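Local coordinates for ribosome inactivating type 1 protein (Iris hollandica, PDB 3MVG) that belongs to the type 1 ribosome-inactivating proteins, single-chain plant proteins named for their effect on the ribosome, at residues S117-N121 and I195-T199; N200-L204 and P219-Q223. One frame throughout, in Å; residues are numbered along the deposited sequence.

Contact 1 of 2, residues S117-N121 and I195-T199; sequences SNREN and IDLQT. Unlike the reference sequence in segment 117-121: Ser117 (reference Gln).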
loop_
_atom_site.group_PDB
_atom_site.type_symbol
_atom_site.label_atom_id
_atom_site.label_comp_id
_atom_site.label_asym_id
_atom_site.label_seq_id
_atom_site.Cartn_x
_atom_site.Cartn_y
_atom_site.Cartn_z
ATOM N N SER A 117 -7.120 25.309 -11.371
ATOM C CA SER A 117 -6.322 24.136 -11.684
ATOM C C SER A 117 -7.099 22.883 -11.318
ATOM O O SER A 117 -7.635 22.786 -10.214
ATOM C CB SER A 117 -5.017 24.173 -10.885
ATOM O OG SER A 117 -4.481 25.485 -10.854
ATOM N N ASN A 118 -7.170 21.931 -12.243
ATOM C CA ASN A 118 -7.691 20.620 -11.912
ATOM C C ASN A 118 -6.638 19.842 -11.126
ATOM O O ASN A 118 -5.439 20.011 -11.348
ATOM C CB ASN A 118 -8.085 19.920 -13.210
ATOM C CG ASN A 118 -7.934 18.436 -13.149
ATOM O OD1 ASN A 118 -8.649 17.749 -12.428
ATOM N ND2 ASN A 118 -7.020 17.922 -13.948
ATOM N N ARG A 119 -7.079 18.998 -10.199
ATOM C CA ARG A 119 -6.118 18.282 -9.364
ATOM C C ARG A 119 -5.278 17.244 -10.121
ATOM O O ARG A 119 -4.229 16.826 -9.629
ATOM C CB ARG A 119 -6.777 17.711 -8.111
ATOM C CG ARG A 119 -7.710 16.544 -8.317
ATOM C CD ARG A 119 -8.566 16.422 -7.081
ATOM N NE ARG A 119 -9.463 15.272 -7.052
ATOM C CZ ARG A 119 -10.649 15.216 -7.654
ATOM N NH1 ARG A 119 -11.394 14.131 -7.518
ATOM N NH2 ARG A 119 -11.084 16.221 -8.403
ATOM N N GLU A 120 -5.696 16.877 -11.334
ATOM C CA GLU A 120 -4.858 16.058 -12.215
ATOM C C GLU A 120 -3.532 16.747 -12.531
ATOM O O GLU A 120 -2.575 16.091 -12.938
ATOM C CB GLU A 120 -5.579 15.724 -13.529
ATOM C CG GLU A 120 -6.623 14.631 -13.425
ATOM C CD GLU A 120 -7.379 14.389 -14.721
ATOM O OE1 GLU A 120 -6.737 14.283 -15.790
ATOM O OE2 GLU A 120 -8.622 14.285 -14.662
ATOM N N ASN A 121 -3.488 18.065 -12.343
ATOM C CA ASN A 121 -2.303 18.863 -12.666
ATOM C C ASN A 121 -1.562 19.421 -11.446
ATOM O O ASN A 121 -0.733 20.325 -11.568
ATOM C CB ASN A 121 -2.684 19.986 -13.643
ATOM C CG ASN A 121 -3.351 19.456 -14.902
ATOM O OD1 ASN A 121 -2.902 18.474 -15.491
ATOM N ND2 ASN A 121 -4.437 20.099 -15.310
ATOM N N ILE A 195 -8.738 9.673 -9.152
ATOM C CA ILE A 195 -9.843 10.616 -9.094
ATOM C C ILE A 195 -11.206 9.918 -9.067
ATOM O O ILE A 195 -12.107 10.327 -8.332
ATOM C CB ILE A 195 -9.758 11.629 -10.248
ATOM C CG1 ILE A 195 -8.543 12.534 -10.047
ATOM C CG2 ILE A 195 -11.015 12.464 -10.330
ATOM C CD1 ILE A 195 -8.552 13.749 -10.923
ATOM N N ASP A 196 -11.349 8.855 -9.858
ATOM C CA ASP A 196 -12.600 8.100 -9.900
ATOM C C ASP A 196 -12.822 7.332 -8.606
ATOM O O ASP A 196 -13.952 7.181 -8.149
ATOM C CB ASP A 196 -12.651 7.169 -11.106
ATOM C CG ASP A 196 -14.065 6.858 -11.527
ATOM O OD1 ASP A 196 -14.313 5.713 -11.937
ATOM O OD2 ASP A 196 -14.934 7.758 -11.440
ATOM N N LEU A 197 -11.734 6.877 -7.997
ATOM C CA LEU A 197 -11.821 6.239 -6.706
ATOM C C LEU A 197 -12.382 7.222 -5.666
ATOM O O LEU A 197 -13.351 6.923 -4.960
ATOM C CB LEU A 197 -10.444 5.723 -6.318
ATOM C CG LEU A 197 -10.375 4.794 -5.124
ATOM C CD1 LEU A 197 -11.190 3.519 -5.361
ATOM C CD2 LEU A 197 -8.917 4.465 -4.852
ATOM N N GLN A 198 -11.804 8.423 -5.620
ATOM C CA GLN A 198 -12.267 9.472 -4.717
ATOM C C GLN A 198 -13.754 9.762 -4.910
ATOM O O GLN A 198 -14.500 9.881 -3.943
ATOM C CB GLN A 198 -11.466 10.764 -4.919
ATOM C CG GLN A 198 -9.991 10.656 -4.570
ATOM C CD GLN A 198 -9.201 11.871 -5.015
ATOM O OE1 GLN A 198 -9.735 12.779 -5.652
ATOM N NE2 GLN A 198 -7.927 11.897 -4.681
ATOM N N THR A 199 -14.173 9.875 -6.174
ATOM C CA THR A 199 -15.569 10.167 -6.535
ATOM C C THR A 199 -16.546 9.094 -6.045
ATOM O O THR A 199 -17.713 9.384 -5.777
ATOM C CB THR A 199 -15.697 10.315 -8.080
ATOM O OG1 THR A 199 -14.781 11.314 -8.546
ATOM C CG2 THR A 199 -17.115 10.672 -8.516
HETATM O O HOH W 1 -14.058 13.537 -7.404
#
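Arg119 reaches from a short 3-10 turn to helix 192-199 and grips Gln198 side-on. Two of its nitrogens serve one oxygen: NE of Arg119 lies 2.9 Å from OE1 of Gln198, and NH1 of Arg119 lies 2.8 Å from the same atom. Both bonds are moderately bent, with N-H...O angles near 145°, as expected when a single acceptor sits between two donors of the guanidinium edge. The guanidinium and amide planes are only 12° apart, so the two flat groups meet almost coplanar as the side chains run past each other in opposite directions. Arg119 can span the distance because its chain is extended from CG to NE, although CG itself sits between the backbone N and the carbonyl carbon (chi1 71°).

A bridging water adds a second link: it accepts from Arg119 NH1 at 2.7 Å and donates to Thr199 OG1 at 2.6 Å. Thr199 OG1 in turn donates back to the helix at Ile195 O, which also receives the backbone N of Thr199 from the opposite face.

Methyls of Ile195 cover one face of the guanidinium, CD1 lying over its centre. The same CD1 makes an apolar contact with CG of Glu120, whose side chain crosses Ile195 at about a right angle. Ile195 was modelled in two conformers, so the exact placement of these methyls is doubtful.

Further partners fix both polar groups. Arg119 NH2 donates to Gln112 OE1 and the guanidinium makes a cation-pi contact with Tyr108, while Gln198 NE2 bonds Gln157 OE1. One amide oxygen, accepting from NE and NH1 of the same arginine, thus joins an interhelical loop to a helix in the helical part of the ribosome-inactivating protein fold.

Contact 2 of 2, residues N200-L204 and P219-Q223; sequences NWQTL and PVKLQ
This is a helix-on-sheet packing contact, in which the start of helix 201-210 lies against one strand of the small antiparallel hairpin 215-223/229-234. Val220 is its central side chain. Its chi1 of -179° puts CG1 anti to the backbone N and decides which methyl faces which partner: CG2 meets CG2 of Thr203 at 3.8 Å, and CG1 turns to Asn200, 3.9 Å from OD1. Leu204 fits against the branch point, its CD2 4.0 Å from CB of Val220.

Asn200 and Leu222 form a second patch, running past each other in opposite directions. CD2 of Leu222 comes 3.6 Å from ND2 of Asn200 and nearly as close to CG and CB, so this methyl lies over one face of the amide, on the ND2 and CB side, farther from OD1. ND2 is held by Asp196 O of the preceding helix. On the oxygen side, a water lies 2.8 Å from OD1 of Asn200 and 2.9 Å from the carbonyl oxygen of Lys221, although acceptors around it outnumber its protons.

With no direct hydrogen bond between the segments, their attachment rests on packing of methyls on one another and on the Asn200 amide, with water at the polar margin.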
loop_
_atom_site.group_PDB
_atom_site.type_symbol
_atom_site.label_atom_id
_atom_site.label_comp_id
_atom_site.label_asym_id
_atom_site.label_seq_id
_atom_site.Cartn_x
_atom_site.Cartn_y
_atom_site.Cartn_z
ATOM N N ASN A 200 -16.056 7.863 -5.924
ATOM C CA ASN A 200 -16.905 6.720 -5.612
ATOM C C ASN A 200 -16.891 6.266 -4.161
ATOM O O ASN A 200 -17.384 5.179 -3.848
ATOM C CB ASN A 200 -16.578 5.558 -6.551
ATOM C CG ASN A 200 -17.258 5.707 -7.889
ATOM O OD1 ASN A 200 -18.452 5.412 -8.020
ATOM N ND2 ASN A 200 -16.529 6.209 -8.876
ATOM N N TRP A 201 -16.366 7.103 -3.270
ATOM C CA TRP A 201 -16.268 6.718 -1.867
ATOM C C TRP A 201 -17.619 6.427 -1.224
ATOM O O TRP A 201 -17.778 5.398 -0.573
ATOM C CB TRP A 201 -15.512 7.765 -1.065
ATOM C CG TRP A 201 -15.340 7.384 0.376
ATOM C CD1 TRP A 201 -14.680 6.285 0.871
ATOM C CD2 TRP A 201 -15.852 8.090 1.508
ATOM N NE1 TRP A 201 -14.740 6.285 2.244
ATOM C CE2 TRP A 201 -15.454 7.380 2.657
ATOM C CE3 TRP A 201 -16.592 9.270 1.658
ATOM C CZ2 TRP A 201 -15.766 7.814 3.942
ATOM C CZ3 TRP A 201 -16.905 9.696 2.927
ATOM C CH2 TRP A 201 -16.493 8.973 4.062
ATOM N N GLN A 202 -18.586 7.321 -1.408
ATOM C CA GLN A 202 -19.917 7.089 -0.852
ATOM C C GLN A 202 -20.557 5.829 -1.449
ATOM O O GLN A 202 -21.090 4.990 -0.717
ATOM C CB GLN A 202 -20.837 8.308 -1.016
ATOM C CG GLN A 202 -22.289 7.977 -0.668
ATOM C CD GLN A 202 -23.189 9.179 -0.486
ATOM O OE1 GLN A 202 -24.404 9.026 -0.344
ATOM N NE2 GLN A 202 -22.609 10.368 -0.450
ATOM N N THR A 203 -20.461 5.681 -2.770
ATOM C CA THR A 203 -21.046 4.538 -3.454
ATOM C C THR A 203 -20.460 3.227 -2.936
ATOM O O THR A 203 -21.203 2.294 -2.610
ATOM C CB THR A 203 -20.877 4.663 -4.978
ATOM O OG1 THR A 203 -21.623 5.799 -5.432
ATOM C CG2 THR A 203 -21.377 3.420 -5.698
ATOM N N LEU A 204 -19.133 3.157 -2.842
ATOM C CA LEU A 204 -18.478 1.968 -2.331
ATOM C C LEU A 204 -18.862 1.719 -0.872
ATOM O O LEU A 204 -19.118 0.572 -0.478
ATOM C CB LEU A 204 -16.955 2.074 -2.487
ATOM C CG LEU A 204 -16.411 1.962 -3.923
ATOM C CD1 LEU A 204 -14.987 2.496 -4.012
ATOM C CD2 LEU A 204 -16.483 0.527 -4.459
ATOM N N PRO A 219 -22.894 -3.695 -8.462
ATOM C CA PRO A 219 -21.465 -3.611 -8.762
ATOM C C PRO A 219 -21.036 -2.210 -9.207
ATOM O O PRO A 219 -21.790 -1.500 -9.874
ATOM C CB PRO A 219 -21.291 -4.639 -9.878
ATOM C CG PRO A 219 -22.315 -5.687 -9.546
ATOM C CD PRO A 219 -23.504 -4.909 -9.039
ATOM N N VAL A 220 -19.827 -1.825 -8.808
ATOM C CA VAL A 220 -19.333 -0.467 -8.996
ATOM C C VAL A 220 -18.232 -0.458 -10.054
ATOM O O VAL A 220 -17.159 -1.033 -9.855
ATOM C CB VAL A 220 -18.789 0.115 -7.658
ATOM C CG1 VAL A 220 -18.294 1.549 -7.854
ATOM C CG2 VAL A 220 -19.853 0.065 -6.566
ATOM N N LYS A 221 -18.498 0.198 -11.179
ATOM C CA LYS A 221 -17.482 0.350 -12.211
ATOM C C LYS A 221 -16.553 1.510 -11.864
ATOM O O LYS A 221 -17.009 2.597 -11.510
ATOM C CB LYS A 221 -18.128 0.577 -13.577
ATOM C CG LYS A 221 -17.126 0.644 -14.725
ATOM C CD LYS A 221 -17.793 0.986 -16.057
ATOM C CE LYS A 221 -18.330 2.413 -16.079
ATOM N NZ LYS A 221 -17.283 3.430 -16.322
ATOM N N LEU A 222 -15.253 1.258 -11.976
ATOM C CA LEU A 222 -14.228 2.268 -11.716
ATOM C C LEU A 222 -13.291 2.407 -12.899
ATOM O O LEU A 222 -12.870 1.414 -13.487
ATOM C CB LEU A 222 -13.397 1.897 -10.484
ATOM C CG LEU A 222 -14.077 1.844 -9.117
ATOM C CD1 LEU A 222 -13.083 1.336 -8.087
ATOM C CD2 LEU A 222 -14.618 3.201 -8.705
ATOM N N GLN A 223 -12.953 3.646 -13.232
ATOM C CA GLN A 223 -11.892 3.900 -14.195
ATOM C C GLN A 223 -10.548 3.564 -13.580
ATOM O O GLN A 223 -10.286 3.908 -12.424
ATOM C CB GLN A 223 -11.874 5.371 -14.608
ATOM C CG GLN A 223 -13.167 5.867 -15.215
ATOM C CD GLN A 223 -13.483 5.256 -16.571
ATOM O OE1 GLN A 223 -12.590 4.981 -17.382
ATOM N NE2 GLN A 223 -14.763 5.053 -16.829
HETATM O O HOH W 2 -19.216 4.000 -10.347
#

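From the N terminus, the chain leaves helix 108-115 and enters the loop with residues 117-121, and helix 192-199 later comes back against it. Contact 1 thus closes a long, mostly helical excursion that includes helices 126-138, 146-164 and 166-173. Contact 2 opens immediately afterwards at Asn200 and closes a much shorter loop when strand 215-223 comes back against helix 201-210. The two loops are in series, neither nested nor crossed. They meet at consecutive helices and also directly: Asp196 OD1 probably accepts a hydrogen bond from Gln223 N (2.8 Å), and Leu197 packs on Leu222. Helix 192-199 therefore connects the helical part to the C-terminal hairpin.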